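Local structure of UPF0255 protein frsA (Vibrio vulnificus, 4I4C) at residues 179-184 with 232-237; 148-153 with 203-208. The protein is a member of the FrsA family of the alpha/beta-hydrolase clan and probably hydrolyses carboxylic esters. All coordinates share one frame; numbering follows the deposited sequence.

Both contacts are buried, and each ties a loop to a regular element. Contact 1 sets the loop after strand 223-226 against strand 178-186 of the central mixed sheet. Contact 2 sets the loop after strand 193-199 against helix 144-163, which precedes the sheet in the chain. Their chemistry differs. Contact 1 mixes a methyl-on-ring contact with three bridging waters, while contact 2 is made by aliphatic groups and the face of an amide. The two loops lie side by side. Gln-206 of 203-208 probably hydrogen-bonds to His-183 and to the carbonyl of Thr-181, so the loop of contact 2 also braces the strand of contact 1.

Contact 1: 179-184 with 232-237; sequences KITAHL and VGYSSK
Thr-181 turns its methyl CG2 anti to the backbone N (OG1 chi1 -58°), and Tyr-234 turns its ring beside its own backbone N (chi1 -81°); together these lay the methyl over one face of the phenol ring. CG2 of Thr-181 is 3.7 Å from the centroid of the Tyr-234 ring and close to the ring normal. This is a CH-pi contact. CB of Thr-181 also packs on the inner part of the ring, 3.6 Å from CG of Tyr-234. His-183 approaches from the same side of the phenol plane as the methyl, but beyond the rim, at the CE2 corner. CE2 of Tyr-234 lies at the edge of the His-183 imidazole, near its plane, 3.7 Å from CE1 of His-183. The two ring planes are inclined at 53°, so the pair is oblique. ND1 of His-183 hydrogen-bonds to OE1 of Gln-206, which helps set the rotation of the imidazole.

Water carries the polar part of the contact. One water accepts from OG1 of Thr-181 at 2.7 Å and donates to O of Lys-179 and to O of Tyr-234. A second donates to O of Thr-181 and to OG of Ser-235. A third accepts from N of Thr-181 at 2.8 Å and donates to OG of Ser-235, with a weak bond to O of Tyr-234. OG of Ser-235 also bonds to O of Asp-228. The loop itself is tightly turned: N of Ser-235 bonds to O of Val-232 at 2.8 Å.

Strand 178-186 pairs antiparallel with strands 167-175 and 223-226. The contact thus seats the loop that follows strand 223-226 on the second strand of the eight-stranded mixed sheet. A strand order of 1-2-4-3-5-6-7-8 with this second strand antiparallel is that of the alpha/beta-hydrolase fold.

Contact 2: 148-153 with 203-208; sequences QAQVLA and DSLQTD
The helical backbone of 148-153 and the irregular loop 203-208 stay well apart, with Gln-150 CA and Leu-205 CA 8.5 Å from each other, and side chains fill the interval. Leu-205 points toward the helix and does most of the touching. Its two methyls divide the work. CD2 of Leu-205 sits over the flat face of the Gln-150 carboxamide, almost straight above CD, at 3.8 Å. CD1 of Leu-205 meets the aliphatic part of the same residue, 3.8 Å from CG of Gln-150, and also lies 4.2 Å from CB of Ala-153. Gln-150 reaches the leucine because its chain runs extended, with CG anti to the backbone N (chi1 -165°). The loop belongs to the sheet-to-helix connection between strand 193-199 and helix 210-217 of the alpha/beta-hydrolase fold, and the contact joins it to helix 144-163. Asp-208 holds the turn from within: N of Leu-205 donates to OD2 of Asp-208 at 3.0 Å, almost straight at 178° but from well above the carboxylate plane. In return N of Asp-208 bonds to O of Leu-205. OD1 of Asp-208 is bonded to Ser-133 of helix 121-136, and Leu-205 touches the same serine.

Contact 1: 179-184 with 232-237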
ATOM      1  N   LYS A 179      -7.231 -17.338   7.873  1.00 31.09           N
ATOM      2  CA  LYS A 179      -5.844 -17.487   7.434  1.00 32.55           C
ATOM      3  C   LYS A 179      -5.312 -16.159   6.919  1.00 33.56           C
ATOM      4  O   LYS A 179      -6.035 -15.380   6.285  1.00 36.08           O
ATOM      5  CB  LYS A 179      -5.708 -18.535   6.332  1.00 35.20           C
ATOM      6  CG  LYS A 179      -6.171 -19.927   6.723  1.00 47.26           C
ATOM      7  CD  LYS A 179      -6.128 -20.860   5.527  1.00 49.67           C
ATOM      8  CE  LYS A 179      -6.963 -22.108   5.758  1.00 49.80           C
ATOM      9  NZ  LYS A 179      -6.405 -22.949   6.842  1.00 43.36           N
ATOM     10  N   ILE A 180      -4.045 -15.902   7.207  1.00 25.71           N
ATOM     11  CA  ILE A 180      -3.334 -14.772   6.627  1.00 24.81           C
ATOM     12  C   ILE A 180      -2.792 -15.213   5.276  1.00 24.72           C
ATOM     13  O   ILE A 180      -2.107 -16.226   5.198  1.00 25.75           O
ATOM     14  CB  ILE A 180      -2.157 -14.368   7.516  1.00 26.86           C
ATOM     15  CG1 ILE A 180      -2.673 -13.734   8.811  1.00 24.63           C
ATOM     16  CG2 ILE A 180      -1.215 -13.437   6.761  1.00 18.62           C
ATOM     17  CD1 ILE A 180      -1.576 -13.528   9.867  1.00 25.09           C
ATOM     18  N   THR A 181      -3.124 -14.482   4.214  1.00 25.45           N
ATOM     19  CA  THR A 181      -2.600 -14.796   2.886  1.00 24.75           C
ATOM     20  C   THR A 181      -1.389 -13.932   2.554  1.00 23.96           C
ATOM     21  O   THR A 181      -1.482 -12.701   2.525  1.00 22.94           O
ATOM     22  CB  THR A 181      -3.637 -14.576   1.783  1.00 23.25           C
ATOM     23  OG1 THR A 181      -4.796 -15.379   2.042  1.00 24.76           O
ATOM     24  CG2 THR A 181      -3.050 -14.965   0.434  1.00 23.57           C
ATOM     25  N   ALA A 182      -0.261 -14.578   2.283  1.00 22.92           N
ATOM     26  CA  ALA A 182       0.965 -13.851   1.974  1.00 28.23           C
ATOM     27  C   ALA A 182       1.628 -14.387   0.704  1.00 29.26           C
ATOM     28  O   ALA A 182       1.436 -15.543   0.331  1.00 28.58           O
ATOM     29  CB  ALA A 182       1.936 -13.906   3.175  1.00 23.80           C
ATOM     30  N   HIS A 183       2.408 -13.549   0.035  1.00 26.60           N
ATOM     31  CA  HIS A 183       3.091 -13.990  -1.176  1.00 26.00           C
ATOM     32  C   HIS A 183       4.611 -13.988  -1.000  1.00 25.34           C
ATOM     33  O   HIS A 183       5.223 -12.945  -0.805  1.00 23.46           O
ATOM     34  CB  HIS A 183       2.698 -13.124  -2.376  1.00 30.07           C
ATOM     35  CG  HIS A 183       1.280 -13.303  -2.816  1.00 35.23           C
ATOM     36  ND1 HIS A 183       0.210 -12.767  -2.131  1.00 32.91           N
ATOM     37  CD2 HIS A 183       0.750 -13.966  -3.875  1.00 42.90           C
ATOM     38  CE1 HIS A 183      -0.914 -13.085  -2.749  1.00 39.56           C
ATOM     39  NE2 HIS A 183      -0.611 -13.813  -3.812  1.00 37.41           N
ATOM     40  N   LEU A 184       5.209 -15.171  -1.098  1.00 23.32           N
ATOM     41  CA  LEU A 184       6.652 -15.333  -0.966  1.00 20.69           C
ATOM     42  C   LEU A 184       7.312 -15.381  -2.335  1.00 19.65           C
ATOM     43  O   LEU A 184       7.065 -16.288  -3.118  1.00 26.05           O
ATOM     44  CB  LEU A 184       6.969 -16.615  -0.183  1.00 20.37           C
ATOM     45  CG  LEU A 184       8.438 -16.976   0.054  1.00 26.30           C
ATOM     46  CD1 LEU A 184       9.142 -15.924   0.932  1.00 20.22           C
ATOM     47  CD2 LEU A 184       8.536 -18.371   0.687  1.00 29.54           C
ATOM     48  N   VAL A 232      -7.179  -4.623   5.080  1.00 30.49           N
ATOM     49  CA  VAL A 232      -6.742  -4.395   3.704  1.00 19.76           C
ATOM     50  C   VAL A 232      -6.618  -5.703   2.926  1.00 19.35           C
ATOM     51  O   VAL A 232      -6.030  -6.669   3.423  1.00 20.13           O
ATOM     52  CB  VAL A 232      -5.355  -3.701   3.680  1.00 26.54           C
ATOM     53  CG1 VAL A 232      -4.819  -3.605   2.252  1.00 26.53           C
ATOM     54  CG2 VAL A 232      -5.421  -2.329   4.325  1.00 21.77           C
ATOM     55  N   GLY A 233      -7.157  -5.718   1.704  1.00 19.47           N
ATOM     56  CA  GLY A 233      -7.006  -6.827   0.768  1.00 16.89           C
ATOM     57  C   GLY A 233      -7.374  -8.200   1.295  1.00 16.64           C
ATOM     58  O   GLY A 233      -8.476  -8.405   1.803  1.00 21.74           O
ATOM     59  N   TYR A 234      -6.437  -9.140   1.176  1.00 24.47           N
ATOM     60  CA  TYR A 234      -6.584 -10.495   1.718  1.00 24.32           C
ATOM     61  C   TYR A 234      -6.771 -10.526   3.234  1.00 25.33           C
ATOM     62  O   TYR A 234      -7.177 -11.549   3.794  1.00 26.03           O
ATOM     63  CB  TYR A 234      -5.345 -11.335   1.389  1.00 31.37           C
ATOM     64  CG  TYR A 234      -5.302 -11.925   0.002  1.00 30.58           C
ATOM     65  CD1 TYR A 234      -6.059 -13.052  -0.323  1.00 30.13           C
ATOM     66  CD2 TYR A 234      -4.469 -11.386  -0.978  1.00 27.58           C
ATOM     67  CE1 TYR A 234      -6.008 -13.611  -1.606  1.00 33.69           C
ATOM     68  CE2 TYR A 234      -4.418 -11.933  -2.257  1.00 29.97           C
ATOM     69  CZ  TYR A 234      -5.183 -13.046  -2.560  1.00 25.69           C
ATOM     70  OH  TYR A 234      -5.111 -13.585  -3.816  1.00 34.41           O
ATOM     71  N   SER A 235      -6.438  -9.426   3.904  1.00 24.29           N
ATOM     72  CA  SER A 235      -6.607  -9.341   5.344  1.00 26.09           C
ATOM     73  C   SER A 235      -7.842  -8.531   5.719  1.00 29.64           C
ATOM     74  O   SER A 235      -7.966  -8.074   6.854  1.00 28.66           O
ATOM     75  CB  SER A 235      -5.363  -8.735   5.990  1.00 24.29           C
ATOM     76  OG  SER A 235      -4.219  -9.455   5.586  1.00 25.26           O
ATOM     77  N   SER A 236      -8.746  -8.365   4.757  1.00 19.62           N
ATOM     78  CA  SER A 236      -9.994  -7.635   4.964  1.00 26.11           C
ATOM     79  C   SER A 236     -10.782  -8.103   6.185  1.00 30.97           C
ATOM     80  O   SER A 236     -11.407  -7.299   6.871  1.00 33.40           O
ATOM     81  CB  SER A 236     -10.879  -7.728   3.714  1.00 18.61           C
ATOM     82  OG  SER A 236     -11.191  -9.076   3.407  1.00 29.44           O
ATOM     83  N   LYS A 237     -10.747  -9.402   6.456  1.00 29.14           N
ATOM     84  CA  LYS A 237     -11.532  -9.967   7.543  1.00 30.53           C
ATOM     85  C   LYS A 237     -10.859  -9.823   8.911  1.00 34.57           C
ATOM     86  O   LYS A 237     -11.439 -10.187   9.933  1.00 41.19           O
ATOM     87  CB  LYS A 237     -11.898 -11.423   7.235  1.00 30.23           C
ATOM     88  CG  LYS A 237     -12.766 -11.554   5.986  1.00 31.21           C
ATOM     89  CD  LYS A 237     -13.229 -12.982   5.750  1.00 43.35           C
ATOM     90  CE  LYS A 237     -12.056 -13.889   5.417  1.00 52.57           C
ATOM     91  NZ  LYS A 237     -11.307 -13.413   4.216  1.00 52.47           N
TER
HETATM   92  O   HOH W   1      -6.370 -14.415   4.053  1.00 26.58           O
HETATM   93  O   HOH W   2      -2.215 -10.358   3.757  1.00 26.52           O
HETATM   94  O   HOH W   3      -4.393 -12.107   5.145  1.00 30.21           O

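Contact 2: 148-153 with 203-208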
ATOM      1  N   GLN A 148     -14.432  -6.374  -8.007  1.00 21.91           N
ATOM      2  CA  GLN A 148     -14.120  -7.072  -9.244  1.00 17.91           C
ATOM      3  C   GLN A 148     -12.712  -6.787  -9.788  1.00 17.24           C
ATOM      4  O   GLN A 148     -12.021  -7.698 -10.235  1.00 17.79           O
ATOM      5  CB  GLN A 148     -15.185  -6.737 -10.304  1.00 26.45           C
ATOM      6  CG  GLN A 148     -16.146  -7.868 -10.545  1.00 41.00           C
ATOM      7  CD  GLN A 148     -15.423  -9.113 -11.015  1.00 53.97           C
ATOM      8  OE1 GLN A 148     -14.802  -9.118 -12.079  1.00 60.10           O
ATOM      9  NE2 GLN A 148     -15.475 -10.172 -10.210  1.00 57.83           N
ATOM     10  N   ALA A 149     -12.303  -5.522  -9.768  1.00 17.80           N
ATOM     11  CA  ALA A 149     -10.946  -5.131 -10.156  1.00 22.66           C
ATOM     12  C   ALA A 149      -9.877  -5.855  -9.323  1.00 22.22           C
ATOM     13  O   ALA A 149      -8.853  -6.288  -9.847  1.00 19.80           O
ATOM     14  CB  ALA A 149     -10.774  -3.637  -9.995  1.00 15.72           C
ATOM     15  N   GLN A 150     -10.132  -5.957  -8.025  1.00 17.43           N
ATOM     16  CA  GLN A 150      -9.230  -6.610  -7.077  1.00 22.46           C
ATOM     17  C   GLN A 150      -9.158  -8.123  -7.339  1.00 22.55           C
ATOM     18  O   GLN A 150      -8.141  -8.770  -7.087  1.00 20.98           O
ATOM     19  CB  GLN A 150      -9.711  -6.326  -5.652  1.00 27.61           C
ATOM     20  CG  GLN A 150      -8.702  -6.635  -4.561  1.00 33.36           C
ATOM     21  CD  GLN A 150      -9.199  -6.257  -3.167  1.00 29.67           C
ATOM     22  OE1 GLN A 150      -8.998  -6.999  -2.210  1.00 31.29           O
ATOM     23  NE2 GLN A 150      -9.838  -5.098  -3.051  1.00 23.13           N
ATOM     24  N   VAL A 151     -10.243  -8.687  -7.864  1.00 21.99           N
ATOM     25  CA  VAL A 151     -10.240 -10.098  -8.238  1.00 26.50           C
ATOM     26  C   VAL A 151      -9.310 -10.291  -9.434  1.00 22.33           C
ATOM     27  O   VAL A 151      -8.515 -11.224  -9.474  1.00 20.57           O
ATOM     28  CB  VAL A 151     -11.670 -10.616  -8.570  1.00 36.70           C
ATOM     29  CG1 VAL A 151     -11.609 -11.942  -9.323  1.00 31.43           C
ATOM     30  CG2 VAL A 151     -12.505 -10.746  -7.297  1.00 36.39           C
ATOM     31  N   LEU A 152      -9.396  -9.380 -10.393  1.00 20.24           N
ATOM     32  CA  LEU A 152      -8.598  -9.465 -11.614  1.00 27.04           C
ATOM     33  C   LEU A 152      -7.139  -9.201 -11.311  1.00 22.62           C
ATOM     34  O   LEU A 152      -6.242  -9.819 -11.903  1.00 19.27           O
ATOM     35  CB  LEU A 152      -9.105  -8.457 -12.659  1.00 23.71           C
ATOM     36  CG  LEU A 152     -10.451  -8.819 -13.297  1.00 28.01           C
ATOM     37  CD1 LEU A 152     -10.917  -7.703 -14.220  1.00 18.89           C
ATOM     38  CD2 LEU A 152     -10.354 -10.133 -14.049  1.00 20.42           C
ATOM     39  N   ALA A 153      -6.911  -8.259 -10.399  1.00 19.08           N
ATOM     40  CA  ALA A 153      -5.570  -7.939  -9.961  1.00 21.53           C
ATOM     41  C   ALA A 153      -4.936  -9.210  -9.429  1.00 24.81           C
ATOM     42  O   ALA A 153      -3.835  -9.565  -9.832  1.00 16.74           O
ATOM     43  CB  ALA A 153      -5.600  -6.860  -8.877  1.00 17.10           C
ATOM     44  N   ASP A 203      -4.355   1.999   1.179  1.00 18.85           N
ATOM     45  CA  ASP A 203      -4.975   2.025  -0.151  1.00 24.55           C
ATOM     46  C   ASP A 203      -4.157   1.301  -1.224  1.00 26.93           C
ATOM     47  O   ASP A 203      -4.363   1.504  -2.427  1.00 13.22           O
ATOM     48  CB  ASP A 203      -5.353   3.451  -0.590  1.00 21.64           C
ATOM     49  CG  ASP A 203      -4.172   4.404  -0.599  1.00 24.79           C
ATOM     50  OD1 ASP A 203      -3.028   3.966  -0.809  1.00 32.04           O
ATOM     51  OD2 ASP A 203      -4.394   5.616  -0.404  1.00 31.06           O
ATOM     52  N   SER A 204      -3.227   0.456  -0.780  1.00 13.66           N
ATOM     53  CA  SER A 204      -2.482  -0.384  -1.713  1.00 18.78           C
ATOM     54  C   SER A 204      -2.906  -1.832  -1.510  1.00 18.99           C
ATOM     55  O   SER A 204      -3.526  -2.168  -0.502  1.00 18.04           O
ATOM     56  CB  SER A 204      -0.969  -0.256  -1.456  1.00 25.71           C
ATOM     57  OG  SER A 204      -0.443   0.976  -1.938  1.00 24.83           O
ATOM     58  N   LEU A 205      -2.563  -2.690  -2.461  1.00 15.38           N
ATOM     59  CA  LEU A 205      -2.724  -4.125  -2.289  1.00 14.95           C
ATOM     60  C   LEU A 205      -1.321  -4.720  -2.231  1.00 15.37           C
ATOM     61  O   LEU A 205      -0.371  -4.135  -2.764  1.00 20.27           O
ATOM     62  CB  LEU A 205      -3.507  -4.736  -3.467  1.00 14.06           C
ATOM     63  CG  LEU A 205      -4.867  -4.180  -3.904  1.00 16.82           C
ATOM     64  CD1 LEU A 205      -5.323  -4.912  -5.162  1.00 24.18           C
ATOM     65  CD2 LEU A 205      -5.940  -4.282  -2.822  1.00 15.86           C
ATOM     66  N   GLN A 206      -1.184  -5.889  -1.611  1.00 17.33           N
ATOM     67  CA  GLN A 206       0.133  -6.499  -1.429  1.00 16.43           C
ATOM     68  C   GLN A 206       0.801  -6.884  -2.751  1.00 21.50           C
ATOM     69  O   GLN A 206       2.021  -7.097  -2.825  1.00 13.61           O
ATOM     70  CB  GLN A 206       0.031  -7.707  -0.500  1.00 13.79           C
ATOM     71  CG  GLN A 206      -0.806  -8.855  -1.024  1.00 14.46           C
ATOM     72  CD  GLN A 206      -0.656 -10.067  -0.136  1.00 20.69           C
ATOM     73  OE1 GLN A 206       0.312 -10.801  -0.256  1.00 23.26           O
ATOM     74  NE2 GLN A 206      -1.596 -10.264   0.782  1.00 21.34           N
ATOM     75  N   THR A 207      -0.017  -6.952  -3.799  1.00 19.32           N
ATOM     76  CA  THR A 207       0.449  -7.322  -5.123  1.00 15.38           C
ATOM     77  C   THR A 207       0.959  -6.095  -5.914  1.00 18.31           C
ATOM     78  O   THR A 207       1.259  -6.202  -7.095  1.00 24.36           O
ATOM     79  CB  THR A 207      -0.669  -8.095  -5.909  1.00 14.51           C
ATOM     80  OG1 THR A 207      -1.917  -7.427  -5.746  1.00 19.69           O
ATOM     81  CG2 THR A 207      -0.831  -9.523  -5.379  1.00 15.29           C
ATOM     82  N   ASP A 208       1.075  -4.941  -5.258  1.00 22.40           N
ATOM     83  CA  ASP A 208       1.477  -3.709  -5.947  1.00 23.96           C
ATOM     84  C   ASP A 208       2.981  -3.442  -5.873  1.00 20.19           C
ATOM     85  O   ASP A 208       3.419  -2.345  -6.199  1.00 19.65           O
ATOM     86  CB  ASP A 208       0.740  -2.472  -5.384  1.00 22.78           C
ATOM     87  CG  ASP A 208      -0.768  -2.522  -5.594  1.00 24.87           C
ATOM     88  OD1 ASP A 208      -1.240  -3.427  -6.310  1.00 17.76           O
ATOM     89  OD2 ASP A 208      -1.479  -1.650  -5.038  1.00 19.07           O
TER